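Side-chain contacts in transferrin (Manduca sexta, PDB 6WB6), which binds a single ferric ion together with a carbonate anion and transports iron as a secreted glycoprotein: residues 34-39 with 43-48; 353-358 with 629-634; 540-545 with 550-555. One frame throughout, in Å; residues are numbered along the deposited sequence.

Contact 1 (34-39 with 43-48); sequences VPARDR and LSFVQQ
F45 reaches from helix 39-47 to the end of strand 31-36 and meets three consecutive residues there. Its CG lies beside the backbone N and anti to the carbonyl carbon (chi1 -71°), which sends the ring off the helix toward the strand. The edge carrying CE2 does most of the touching: P35 O lies in the ring plane, 3.5 Å from F45 CE2, while A36 CB approaches the same CE2 obliquely at 3.8 Å. V34 CG1 adds a looser apolar touch, 4.4 Å from F45 CD2. Replacing F45 by an alanine removes the ring edge that meets P35 O and A36 CB, which would probably leave a gap between helix and strand. Nearer the turn, L43 N donates to R39 O at 3.1 Å, the regular i to i+4 bond of the first helical turn; L43 CG packs 3.6 Å from that same R39 O, and the leucine side chain continues onto V54, V56 and F72. R39 turns its guanidinium group to D60, with D57 a long, weak second partner. D38 occupies the N-cap, its OD1 accepting from E41 N; its OD2 accepts from N619 N and pairs with R37 NE at a doubtfully short distance. The axes of strand 34-36 and helix 43-47 run at 135°, 9.7 Å apart at closest, in a strand-turn-helix unit with an Asp N-cap, strand 53-56 following, within the periplasmic-binding-protein-like fold of transferrins.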
ATOM      1  N   VAL A  34      -3.477   1.556 -26.285  1.00 27.70           N
ATOM      2  CA  VAL A  34      -4.662   0.871 -25.777  1.00 22.39           C
ATOM      3  C   VAL A  34      -4.729   1.128 -24.277  1.00 28.56           C
ATOM      4  O   VAL A  34      -3.834   0.686 -23.545  1.00 21.17           O
ATOM      5  CB  VAL A  34      -4.620  -0.636 -26.065  1.00 22.67           C
ATOM      6  CG1 VAL A  34      -5.944  -1.322 -25.633  1.00 27.32           C
ATOM      7  CG2 VAL A  34      -4.306  -0.891 -27.511  1.00 27.55           C
ATOM      8  N   PRO A  35      -5.742   1.832 -23.768  1.00 28.38           N
ATOM      9  CA  PRO A  35      -5.806   2.056 -22.322  1.00 23.73           C
ATOM     10  C   PRO A  35      -6.189   0.793 -21.585  1.00 28.09           C
ATOM     11  O   PRO A  35      -6.945  -0.042 -22.086  1.00 31.03           O
ATOM     12  CB  PRO A  35      -6.887   3.129 -22.170  1.00 34.05           C
ATOM     13  CG  PRO A  35      -7.788   2.903 -23.366  1.00 32.98           C
ATOM     14  CD  PRO A  35      -6.857   2.494 -24.473  1.00 28.87           C
ATOM     15  N   ALA A  36      -5.655   0.657 -20.373  1.00 26.48           N
ATOM     16  CA  ALA A  36      -6.138  -0.347 -19.450  1.00 18.91           C
ATOM     17  C   ALA A  36      -6.311   0.288 -18.083  1.00 27.06           C
ATOM     18  O   ALA A  36      -5.930   1.438 -17.847  1.00 23.43           O
ATOM     19  CB  ALA A  36      -5.216  -1.571 -19.365  1.00 22.22           C
ATOM     20  N   ARG A  37      -6.966  -0.467 -17.201  1.00 22.28           N
ATOM     21  CA  ARG A  37      -7.149  -0.019 -15.820  1.00 35.03           C
ATOM     22  C   ARG A  37      -5.804   0.140 -15.124  1.00 23.09           C
ATOM     23  O   ARG A  37      -5.612   1.045 -14.298  1.00 20.50           O
ATOM     24  CB  ARG A  37      -8.027  -1.031 -15.067  1.00 27.15           C
ATOM     25  CG  ARG A  37      -7.997  -0.894 -13.531  1.00 33.02           C
ATOM     26  CD  ARG A  37      -8.617  -2.107 -12.830  1.00 23.94           C
ATOM     27  NE  ARG A  37      -7.613  -3.138 -12.628  1.00 25.22           N
ATOM     28  CZ  ARG A  37      -7.620  -4.337 -13.194  1.00 18.84           C
ATOM     29  NH1 ARG A  37      -8.618  -4.710 -13.986  1.00 27.18           N
ATOM     30  NH2 ARG A  37      -6.640  -5.183 -12.931  1.00 23.44           N
ATOM     31  N   ASP A  38      -4.874  -0.746 -15.438  1.00 18.89           N
ATOM     32  CA  ASP A  38      -3.546  -0.746 -14.848  1.00 24.08           C
ATOM     33  C   ASP A  38      -2.742  -1.813 -15.565  1.00 28.54           C
ATOM     34  O   ASP A  38      -3.279  -2.555 -16.404  1.00 21.04           O
ATOM     35  CB  ASP A  38      -3.624  -1.019 -13.352  1.00 25.71           C
ATOM     36  CG  ASP A  38      -4.517  -2.243 -13.015  1.00 24.01           C
ATOM     37  OD1 ASP A  38      -4.384  -3.321 -13.650  1.00 21.02           O
ATOM     38  OD2 ASP A  38      -5.348  -2.112 -12.103  1.00 22.07           O
ATOM     39  N   ARG A  39      -1.465  -1.932 -15.190  1.00 19.96           N
ATOM     40  CA  ARG A  39      -0.613  -2.918 -15.831  1.00 18.02           C
ATOM     41  C   ARG A  39      -1.171  -4.335 -15.679  1.00 17.60           C
ATOM     42  O   ARG A  39      -1.056  -5.151 -16.601  1.00 19.95           O
ATOM     43  CB  ARG A  39       0.790  -2.826 -15.255  1.00 18.66           C
ATOM     44  CG  ARG A  39       1.812  -3.494 -16.117  1.00 22.52           C
ATOM     45  CD  ARG A  39       3.219  -3.297 -15.608  1.00 23.77           C
ATOM     46  NE  ARG A  39       3.777  -2.010 -16.022  1.00 27.67           N
ATOM     47  CZ  ARG A  39       4.930  -1.523 -15.577  1.00 27.80           C
ATOM     48  NH1 ARG A  39       5.663  -2.197 -14.679  1.00 25.61           N
ATOM     49  NH2 ARG A  39       5.345  -0.354 -16.009  1.00 25.38           N
ATOM     50  N   LEU A  43      -1.797  -6.963 -19.020  1.00 16.88           N
ATOM     51  CA  LEU A  43      -1.339  -8.305 -19.367  1.00 17.01           C
ATOM     52  C   LEU A  43      -2.490  -9.141 -19.919  1.00 19.44           C
ATOM     53  O   LEU A  43      -2.298  -9.927 -20.854  1.00 25.10           O
ATOM     54  CB  LEU A  43      -0.693  -8.987 -18.152  1.00 19.43           C
ATOM     55  CG  LEU A  43       0.546  -8.250 -17.608  1.00 29.00           C
ATOM     56  CD1 LEU A  43       0.955  -8.797 -16.246  1.00 28.52           C
ATOM     57  CD2 LEU A  43       1.734  -8.267 -18.594  1.00 19.21           C
ATOM     58  N   SER A  44      -3.692  -8.983 -19.347  1.00 20.84           N
ATOM     59  CA  SER A  44      -4.863  -9.687 -19.861  1.00 28.05           C
ATOM     60  C   SER A  44      -5.155  -9.261 -21.297  1.00 20.81           C
ATOM     61  O   SER A  44      -5.377 -10.105 -22.171  1.00 19.13           O
ATOM     62  CB  SER A  44      -6.078  -9.422 -18.969  1.00 24.45           C
ATOM     63  OG  SER A  44      -6.033 -10.205 -17.792  1.00 36.65           O
ATOM     64  N   PHE A  45      -5.123  -7.949 -21.553  1.00 26.34           N
ATOM     65  CA  PHE A  45      -5.342  -7.444 -22.903  1.00 21.81           C
ATOM     66  C   PHE A  45      -4.267  -7.918 -23.856  1.00 19.02           C
ATOM     67  O   PHE A  45      -4.531  -8.063 -25.055  1.00 19.71           O
ATOM     68  CB  PHE A  45      -5.370  -5.920 -22.921  1.00 20.09           C
ATOM     69  CG  PHE A  45      -6.578  -5.316 -22.289  1.00 27.86           C
ATOM     70  CD1 PHE A  45      -7.637  -6.108 -21.842  1.00 25.41           C
ATOM     71  CD2 PHE A  45      -6.671  -3.942 -22.166  1.00 27.86           C
ATOM     72  CE1 PHE A  45      -8.749  -5.528 -21.278  1.00 25.66           C
ATOM     73  CE2 PHE A  45      -7.772  -3.358 -21.597  1.00 28.37           C
ATOM     74  CZ  PHE A  45      -8.825  -4.160 -21.147  1.00 26.87           C
ATOM     75  N   VAL A  46      -3.045  -8.132 -23.368  1.00 22.38           N
ATOM     76  CA  VAL A  46      -1.999  -8.629 -24.251  1.00 19.51           C
ATOM     77  C   VAL A  46      -2.278 -10.073 -24.605  1.00 19.26           C
ATOM     78  O   VAL A  46      -2.201 -10.470 -25.769  1.00 19.67           O
ATOM     79  CB  VAL A  46      -0.602  -8.482 -23.622  1.00 24.58           C
ATOM     80  CG1 VAL A  46       0.455  -9.186 -24.515  1.00 21.06           C
ATOM     81  CG2 VAL A  46      -0.256  -7.021 -23.434  1.00 26.61           C
ATOM     82  N   GLN A  47      -2.585 -10.888 -23.600  1.00 24.98           N
ATOM     83  CA  GLN A  47      -2.947 -12.273 -23.882  1.00 27.61           C
ATOM     84  C   GLN A  47      -4.130 -12.334 -24.842  1.00 22.72           C
ATOM     85  O   GLN A  47      -4.141 -13.135 -25.781  1.00 24.63           O
ATOM     86  CB  GLN A  47      -3.285 -13.007 -22.587  1.00 26.28           C
ATOM     87  CG  GLN A  47      -3.696 -14.461 -22.824  1.00 23.46           C
ATOM     88  CD  GLN A  47      -2.611 -15.239 -23.527  1.00 27.29           C
ATOM     89  OE1 GLN A  47      -1.423 -15.080 -23.241  1.00 31.22           O
ATOM     90  NE2 GLN A  47      -3.008 -16.068 -24.470  1.00 29.54           N
ATOM     91  N   GLN A  48      -5.127 -11.486 -24.617  1.00 23.49           N
ATOM     92  CA  GLN A  48      -6.341 -11.428 -25.423  1.00 27.14           C
ATOM     93  C   GLN A  48      -6.156 -10.723 -26.759  1.00 24.81           C
ATOM     94  O   GLN A  48      -7.129 -10.589 -27.506  1.00 22.00           O
ATOM     95  CB  GLN A  48      -7.449 -10.707 -24.652  1.00 30.67           C
ATOM     96  CG  GLN A  48      -7.991 -11.443 -23.424  1.00 20.82           C
ATOM     97  CD  GLN A  48      -8.761 -10.497 -22.500  1.00 26.25           C
ATOM     98  OE1 GLN A  48      -8.632  -9.276 -22.602  1.00 35.54           O
ATOM     99  NE2 GLN A  48      -9.573 -11.050 -21.618  1.00 32.97           N
TER

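Contact 2 (353-358 with 629-634); sequences VRLCVT and NVIFNN
I631, in the loop between helix 597-611 and strand 638-641, packs against L355 and V357 of strand 352-357, which pairs in parallel with strand 381-386 in the second transferrin-like half, a fold of the periplasmic-binding-protein clan. The isoleucine divides at CB. CG2, anti to the backbone N, meets only L355 on the strand, at CD2, 4.1 Å away; the same methyl also lies 3.5 Å above one face of the F632 ring, offset toward its rim. The other branch starts with CG1 beside the backbone N (chi1 -62°) and runs on extended to CD1 (chi2 -178°), which touches V357 CG1 at 4.4 Å and lies about as close to L355 CD2. Both strand residues point toward the loop, and the leucine and isoleucine side chains cross obliquely. C366 and M369 of helix 360-375 also touch I631, so that helix shares in the apolar cluster. The contact is small, 88 Å² in all, and wholly apolar. N629 and N634 close the turn 629-634 through reciprocal backbone-to-side-chain bonds: N634 N reaches N629 OD1 in the carbonyl plane at 2.8 Å, and N629 N meets N634 OD1 at 2.7 Å from 39° above that amide's plane.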
ATOM      1  N   VAL A 353      -5.012 -14.926   4.059  1.00 20.94           N
ATOM      2  CA  VAL A 353      -6.011 -14.022   4.593  1.00 16.16           C
ATOM      3  C   VAL A 353      -7.163 -13.972   3.586  1.00 23.09           C
ATOM      4  O   VAL A 353      -6.960 -13.676   2.395  1.00 18.85           O
ATOM      5  CB  VAL A 353      -5.414 -12.640   4.883  1.00 18.54           C
ATOM      6  CG1 VAL A 353      -4.877 -11.982   3.622  1.00 24.62           C
ATOM      7  CG2 VAL A 353      -6.433 -11.742   5.559  1.00 16.89           C
ATOM      8  N   ARG A 354      -8.358 -14.306   4.054  1.00 18.64           N
ATOM      9  CA  ARG A 354      -9.535 -14.444   3.195  1.00 23.75           C
ATOM     10  C   ARG A 354     -10.388 -13.202   3.378  1.00 15.29           C
ATOM     11  O   ARG A 354     -10.929 -12.971   4.464  1.00 22.01           O
ATOM     12  CB  ARG A 354     -10.339 -15.697   3.530  1.00 18.82           C
ATOM     13  CG  ARG A 354      -9.548 -16.983   3.500  1.00 19.69           C
ATOM     14  CD  ARG A 354     -10.302 -18.094   4.177  1.00 19.65           C
ATOM     15  NE  ARG A 354     -10.396 -17.828   5.619  1.00 25.25           N
ATOM     16  CZ  ARG A 354     -11.124 -18.540   6.474  1.00 25.78           C
ATOM     17  NH1 ARG A 354     -11.850 -19.569   6.043  1.00 24.30           N
ATOM     18  NH2 ARG A 354     -11.152 -18.199   7.761  1.00 31.87           N
ATOM     19  N   LEU A 355     -10.455 -12.376   2.344  1.00 16.14           N
ATOM     20  CA  LEU A 355     -11.311 -11.201   2.357  1.00 21.60           C
ATOM     21  C   LEU A 355     -12.669 -11.594   1.804  1.00 24.44           C
ATOM     22  O   LEU A 355     -12.746 -12.223   0.746  1.00 19.49           O
ATOM     23  CB  LEU A 355     -10.734 -10.071   1.512  1.00 19.50           C
ATOM     24  CG  LEU A 355     -11.708  -8.906   1.283  1.00 20.00           C
ATOM     25  CD1 LEU A 355     -12.076  -8.218   2.567  1.00 18.76           C
ATOM     26  CD2 LEU A 355     -11.150  -7.911   0.258  1.00 26.43           C
ATOM     27  N   CYS A 356     -13.725 -11.218   2.504  1.00 29.21           N
ATOM     28  CA  CYS A 356     -15.069 -11.514   2.040  1.00 19.04           C
ATOM     29  C   CYS A 356     -15.548 -10.356   1.175  1.00 25.67           C
ATOM     30  O   CYS A 356     -15.429  -9.191   1.568  1.00 20.31           O
ATOM     31  CB  CYS A 356     -16.021 -11.740   3.207  1.00 29.02           C
ATOM     32  SG  CYS A 356     -17.631 -12.392   2.618  1.00 29.12           S
ATOM     33  N   VAL A 357     -16.030 -10.681  -0.023  1.00 24.05           N
ATOM     34  CA  VAL A 357     -16.552  -9.709  -0.970  1.00 20.98           C
ATOM     35  C   VAL A 357     -18.016 -10.035  -1.244  1.00 25.72           C
ATOM     36  O   VAL A 357     -18.467 -11.166  -1.066  1.00 22.17           O
ATOM     37  CB  VAL A 357     -15.746  -9.714  -2.279  1.00 24.59           C
ATOM     38  CG1 VAL A 357     -14.274  -9.456  -1.996  1.00 29.94           C
ATOM     39  CG2 VAL A 357     -15.909 -11.042  -2.972  1.00 24.31           C
ATOM     40  N   THR A 358     -18.754  -9.028  -1.708  1.00 22.59           N
ATOM     41  CA  THR A 358     -20.198  -9.145  -1.865  1.00 30.96           C
ATOM     42  C   THR A 358     -20.670  -9.061  -3.309  1.00 31.16           C
ATOM     43  O   THR A 358     -21.869  -8.881  -3.528  1.00 29.09           O
ATOM     44  CB  THR A 358     -20.924  -8.061  -1.072  1.00 24.74           C
ATOM     45  OG1 THR A 358     -20.462  -6.775  -1.487  1.00 32.58           O
ATOM     46  CG2 THR A 358     -20.688  -8.218   0.419  1.00 29.69           C
ATOM     47  N   ASN A 629     -15.923   2.177  -6.386  1.00 29.96           N
ATOM     48  CA  ASN A 629     -16.043   1.863  -4.978  1.00 26.15           C
ATOM     49  C   ASN A 629     -16.081   0.369  -4.756  1.00 25.83           C
ATOM     50  O   ASN A 629     -16.662  -0.099  -3.779  1.00 19.62           O
ATOM     51  CB  ASN A 629     -17.291   2.514  -4.391  1.00 30.69           C
ATOM     52  CG  ASN A 629     -17.294   3.984  -4.603  1.00 30.28           C
ATOM     53  OD1 ASN A 629     -16.231   4.626  -4.588  1.00 23.16           O
ATOM     54  ND2 ASN A 629     -18.473   4.540  -4.840  1.00 32.62           N
ATOM     55  N   VAL A 630     -15.459  -0.370  -5.666  1.00 18.38           N
ATOM     56  CA  VAL A 630     -15.350  -1.810  -5.520  1.00 19.95           C
ATOM     57  C   VAL A 630     -14.290  -2.105  -4.462  1.00 24.41           C
ATOM     58  O   VAL A 630     -13.124  -1.728  -4.623  1.00 18.19           O
ATOM     59  CB  VAL A 630     -15.002  -2.472  -6.855  1.00 17.79           C
ATOM     60  CG1 VAL A 630     -15.107  -3.961  -6.715  1.00 16.12           C
ATOM     61  CG2 VAL A 630     -15.934  -1.966  -7.965  1.00 31.44           C
ATOM     62  N   ILE A 631     -14.695  -2.790  -3.387  1.00 24.43           N
ATOM     63  CA  ILE A 631     -13.840  -3.126  -2.236  1.00 22.18           C
ATOM     64  C   ILE A 631     -13.450  -1.872  -1.472  1.00 22.34           C
ATOM     65  O   ILE A 631     -13.686  -1.776  -0.267  1.00 24.63           O
ATOM     66  CB  ILE A 631     -12.573  -3.906  -2.636  1.00 26.55           C
ATOM     67  CG1 ILE A 631     -12.968  -5.234  -3.279  1.00 17.58           C
ATOM     68  CG2 ILE A 631     -11.727  -4.185  -1.386  1.00 23.79           C
ATOM     69  CD1 ILE A 631     -11.851  -6.127  -3.674  1.00 19.95           C
ATOM     70  N   PHE A 632     -12.827  -0.917  -2.151  1.00 18.29           N
ATOM     71  CA  PHE A 632     -12.478   0.360  -1.546  1.00 14.95           C
ATOM     72  C   PHE A 632     -13.273   1.454  -2.230  1.00 24.26           C
ATOM     73  O   PHE A 632     -13.613   1.348  -3.411  1.00 17.97           O
ATOM     74  CB  PHE A 632     -10.959   0.659  -1.655  1.00 21.68           C
ATOM     75  CG  PHE A 632     -10.065  -0.492  -1.173  1.00 20.48           C
ATOM     76  CD1 PHE A 632      -9.870  -0.717   0.175  1.00 22.20           C
ATOM     77  CD2 PHE A 632      -9.453  -1.329  -2.076  1.00 21.94           C
ATOM     78  CE1 PHE A 632      -9.102  -1.769   0.623  1.00 17.22           C
ATOM     79  CE2 PHE A 632      -8.664  -2.379  -1.650  1.00 24.16           C
ATOM     80  CZ  PHE A 632      -8.480  -2.600  -0.286  1.00 21.28           C
ATOM     81  N   ASN A 633     -13.553   2.521  -1.495  1.00 20.85           N
ATOM     82  CA  ASN A 633     -14.131   3.680  -2.152  1.00 21.63           C
ATOM     83  C   ASN A 633     -13.068   4.378  -2.977  1.00 18.90           C
ATOM     84  O   ASN A 633     -11.912   4.485  -2.557  1.00 23.77           O
ATOM     85  CB  ASN A 633     -14.721   4.636  -1.137  1.00 24.78           C
ATOM     86  CG  ASN A 633     -15.958   4.073  -0.505  1.00 27.35           C
ATOM     87  OD1 ASN A 633     -16.938   3.842  -1.197  1.00 30.94           O
ATOM     88  ND2 ASN A 633     -15.906   3.800   0.800  1.00 19.17           N
ATOM     89  N   ASN A 634     -13.460   4.832  -4.167  1.00 23.37           N
ATOM     90  CA  ASN A 634     -12.537   5.576  -5.027  1.00 20.86           C
ATOM     91  C   ASN A 634     -11.920   6.761  -4.298  1.00 22.86           C
ATOM     92  O   ASN A 634     -10.816   7.179  -4.635  1.00 25.93           O
ATOM     93  CB  ASN A 634     -13.252   6.068  -6.297  1.00 22.63           C
ATOM     94  CG  ASN A 634     -13.570   4.947  -7.289  1.00 29.59           C
ATOM     95  OD1 ASN A 634     -13.831   3.790  -6.910  1.00 30.94           O
ATOM     96  ND2 ASN A 634     -13.575   5.295  -8.577  1.00 33.54           N
TER

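Contact 3 (540-545 with 550-555); sequences DVAFVS and SHFDAN
The ring of F552 rests against A542 and V544, two residues of strand 542-545, a member of the mixed sheet in the second transferrin-like half, whose fold belongs to the periplasmic-binding-protein clan. Strand 542-545 pairs antiparallel with 437-443 and parallel with 458-461, and the segment 550-555 returns across one side of it before strand 557-560 begins. A542 and V544 are two apart, so both send CB to that same side, and F552 points back at them; valine and phenylalanine approach from opposite directions. Each strand residue addresses a different corner of the ring. V544 CG2 stands 4.0 Å from F552 CE1, and A542 CB is 4.1 Å from F552 CZ. Both approaches are oblique. The ring gets there because F552 CG sits beside its backbone N, anti to the carbonyl carbon (chi1 -67°), with the ring plane turned by chi2 of 90°. The backbones remain well separated, with A542 CA and F552 CA 10.3 Å apart, so the span between them is bridged by side chains. Helix 530-535 adds W531 and L534 to the surroundings of F552, strand 437-443 adds V441, and Y557 meets the ring edge-to-face. On the strand's other side F543 engages H461. In V544, CG1 lies beside the backbone N, while CG2 occupies the position between that N and the carbonyl carbon (chi1 -65°); this second methyl is the one that meets F552 CE1.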
ATOM      1  N   ASP A 540     -28.091  28.289  13.613  1.00 33.89           N
ATOM      2  CA  ASP A 540     -26.907  28.954  14.159  1.00 41.64           C
ATOM      3  C   ASP A 540     -25.678  28.056  14.154  1.00 35.58           C
ATOM      4  O   ASP A 540     -24.593  28.495  14.558  1.00 32.10           O
ATOM      5  CB  ASP A 540     -27.201  29.421  15.590  1.00 35.19           C
ATOM      6  CG  ASP A 540     -28.505  30.179  15.686  1.00 37.01           C
ATOM      7  OD1 ASP A 540     -28.535  31.323  15.189  1.00 31.35           O
ATOM      8  OD2 ASP A 540     -29.507  29.616  16.204  1.00 31.95           O
ATOM      9  N   VAL A 541     -25.831  26.808  13.721  1.00 30.91           N
ATOM     10  CA  VAL A 541     -24.736  25.849  13.663  1.00 33.89           C
ATOM     11  C   VAL A 541     -25.162  24.745  12.703  1.00 29.13           C
ATOM     12  O   VAL A 541     -26.327  24.340  12.691  1.00 28.92           O
ATOM     13  CB  VAL A 541     -24.407  25.305  15.075  1.00 28.41           C
ATOM     14  CG1 VAL A 541     -25.633  24.604  15.675  1.00 35.82           C
ATOM     15  CG2 VAL A 541     -23.208  24.356  15.049  1.00 32.53           C
ATOM     16  N   ALA A 542     -24.224  24.267  11.886  1.00 27.63           N
ATOM     17  CA  ALA A 542     -24.518  23.198  10.935  1.00 28.63           C
ATOM     18  C   ALA A 542     -23.704  21.962  11.288  1.00 24.84           C
ATOM     19  O   ALA A 542     -22.476  21.998  11.225  1.00 27.27           O
ATOM     20  CB  ALA A 542     -24.222  23.628   9.498  1.00 20.66           C
ATOM     21  N   PHE A 543     -24.389  20.871  11.650  1.00 23.04           N
ATOM     22  CA  PHE A 543     -23.742  19.573  11.880  1.00 26.98           C
ATOM     23  C   PHE A 543     -23.681  18.844  10.543  1.00 24.56           C
ATOM     24  O   PHE A 543     -24.671  18.265  10.074  1.00 19.19           O
ATOM     25  CB  PHE A 543     -24.477  18.744  12.923  1.00 26.90           C
ATOM     26  CG  PHE A 543     -24.656  19.452  14.221  1.00 28.09           C
ATOM     27  CD1 PHE A 543     -23.682  19.373  15.209  1.00 34.17           C
ATOM     28  CD2 PHE A 543     -25.784  20.227  14.451  1.00 26.13           C
ATOM     29  CE1 PHE A 543     -23.836  20.051  16.406  1.00 23.40           C
ATOM     30  CE2 PHE A 543     -25.937  20.916  15.645  1.00 29.36           C
ATOM     31  CZ  PHE A 543     -24.966  20.823  16.620  1.00 26.49           C
ATOM     32  N   VAL A 544     -22.503  18.868   9.942  1.00 23.36           N
ATOM     33  CA  VAL A 544     -22.259  18.293   8.633  1.00 23.75           C
ATOM     34  C   VAL A 544     -21.024  17.421   8.759  1.00 24.05           C
ATOM     35  O   VAL A 544     -20.405  17.351   9.813  1.00 22.35           O
ATOM     36  CB  VAL A 544     -22.087  19.388   7.572  1.00 18.85           C
ATOM     37  CG1 VAL A 544     -23.407  20.149   7.417  1.00 23.43           C
ATOM     38  CG2 VAL A 544     -20.957  20.350   7.970  1.00 21.65           C
ATOM     39  N   SER A 545     -20.694  16.721   7.687  1.00 21.69           N
ATOM     40  CA  SER A 545     -19.447  15.991   7.636  1.00 20.56           C
ATOM     41  C   SER A 545     -18.348  16.928   7.191  1.00 21.33           C
ATOM     42  O   SER A 545     -18.585  17.852   6.417  1.00 26.94           O
ATOM     43  CB  SER A 545     -19.505  14.824   6.655  1.00 26.74           C
ATOM     44  OG  SER A 545     -18.167  14.415   6.340  1.00 25.68           O
ATOM     45  N   SER A 550     -16.568  21.928   1.552  1.00 28.98           N
ATOM     46  CA  SER A 550     -16.404  22.741   0.342  1.00 30.05           C
ATOM     47  C   SER A 550     -17.609  23.628   0.078  1.00 29.79           C
ATOM     48  O   SER A 550     -17.491  24.647  -0.616  1.00 28.08           O
ATOM     49  CB  SER A 550     -16.177  21.844  -0.872  1.00 24.53           C
ATOM     50  OG  SER A 550     -17.306  21.027  -1.103  1.00 39.02           O
ATOM     51  N   HIS A 551     -18.775  23.244   0.578  1.00 26.55           N
ATOM     52  CA  HIS A 551     -19.968  24.062   0.464  1.00 25.83           C
ATOM     53  C   HIS A 551     -19.973  25.257   1.417  1.00 31.79           C
ATOM     54  O   HIS A 551     -21.006  25.925   1.501  1.00 35.06           O
ATOM     55  CB  HIS A 551     -21.222  23.208   0.717  1.00 26.75           C
ATOM     56  CG  HIS A 551     -21.370  22.054  -0.224  1.00 32.96           C
ATOM     57  ND1 HIS A 551     -22.245  22.071  -1.290  1.00 34.92           N
ATOM     58  CD2 HIS A 551     -20.751  20.849  -0.264  1.00 29.67           C
ATOM     59  CE1 HIS A 551     -22.164  20.923  -1.939  1.00 35.91           C
ATOM     60  NE2 HIS A 551     -21.266  20.163  -1.338  1.00 31.69           N
ATOM     61  N   PHE A 552     -18.878  25.527   2.140  1.00 32.24           N
ATOM     62  CA  PHE A 552     -18.820  26.621   3.107  1.00 32.65           C
ATOM     63  C   PHE A 552     -17.623  27.505   2.816  1.00 29.62           C
ATOM     64  O   PHE A 552     -16.489  27.020   2.777  1.00 35.91           O
ATOM     65  CB  PHE A 552     -18.688  26.135   4.554  1.00 25.35           C
ATOM     66  CG  PHE A 552     -19.876  25.413   5.061  1.00 25.37           C
ATOM     67  CD1 PHE A 552     -19.972  24.046   4.914  1.00 23.96           C
ATOM     68  CD2 PHE A 552     -20.904  26.097   5.678  1.00 23.97           C
ATOM     69  CE1 PHE A 552     -21.086  23.357   5.378  1.00 31.95           C
ATOM     70  CE2 PHE A 552     -22.006  25.427   6.154  1.00 34.69           C
ATOM     71  CZ  PHE A 552     -22.103  24.046   6.009  1.00 23.75           C
ATOM     72  N   ASP A 553     -17.873  28.803   2.695  1.00 31.59           N
ATOM     73  CA  ASP A 553     -16.823  29.775   2.390  1.00 34.17           C
ATOM     74  C   ASP A 553     -15.840  29.901   3.557  1.00 28.08           C
ATOM     75  O   ASP A 553     -16.213  30.296   4.665  1.00 33.94           O
ATOM     76  CB  ASP A 553     -17.474  31.118   2.058  1.00 37.73           C
ATOM     77  CG  ASP A 553     -16.477  32.164   1.607  1.00 35.96           C
ATOM     78  OD1 ASP A 553     -15.617  32.554   2.415  1.00 32.58           O
ATOM     79  OD2 ASP A 553     -16.558  32.601   0.439  1.00 40.76           O
ATOM     80  N   ALA A 554     -14.575  29.568   3.302  1.00 34.17           N
ATOM     81  CA  ALA A 554     -13.572  29.545   4.365  1.00 30.81           C
ATOM     82  C   ALA A 554     -13.401  30.902   5.048  1.00 37.68           C
ATOM     83  O   ALA A 554     -13.064  30.963   6.239  1.00 36.30           O
ATOM     84  CB  ALA A 554     -12.235  29.085   3.789  1.00 44.73           C
ATOM     85  N   ASN A 555     -13.609  31.993   4.317  1.00 25.66           N
ATOM     86  CA  ASN A 555     -13.474  33.319   4.900  1.00 35.40           C
ATOM     87  C   ASN A 555     -14.641  33.694   5.804  1.00 29.83           C
ATOM     88  O   ASN A 555     -14.485  34.585   6.641  1.00 30.24           O
ATOM     89  CB  ASN A 555     -13.323  34.372   3.793  1.00 33.24           C
ATOM     90  CG  ASN A 555     -12.138  34.108   2.906  1.00 30.16           C
ATOM     91  OD1 ASN A 555     -11.100  33.619   3.360  1.00 36.42           O
ATOM     92  ND2 ASN A 555     -12.290  34.401   1.628  1.00 38.20           N
TER

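Overall arrangement
Contact 1 comes first along the chain, in the first transferrin-like half; contacts 2 and 3 belong to the second, both segments of contact 3 falling between those of contact 2. Centres of contacts 1 and 2 are 22 Å apart, of 2 and 3 32 Å, and of 1 and 3 44 Å, with no pair touching. Strand 31-36 is the second of its parallel pair and 352-357 the first of the corresponding pair, so contacts 1 and 2 use neighbouring, not equivalent, strands of the repeated halves; contact 3 belongs to a separate mixed sheet. Iron is bound in the first half, where R39 lies near D57, a predicted ligand, though Y90 and Y204 are those observed; contacts 2 and 3 lie away from that site.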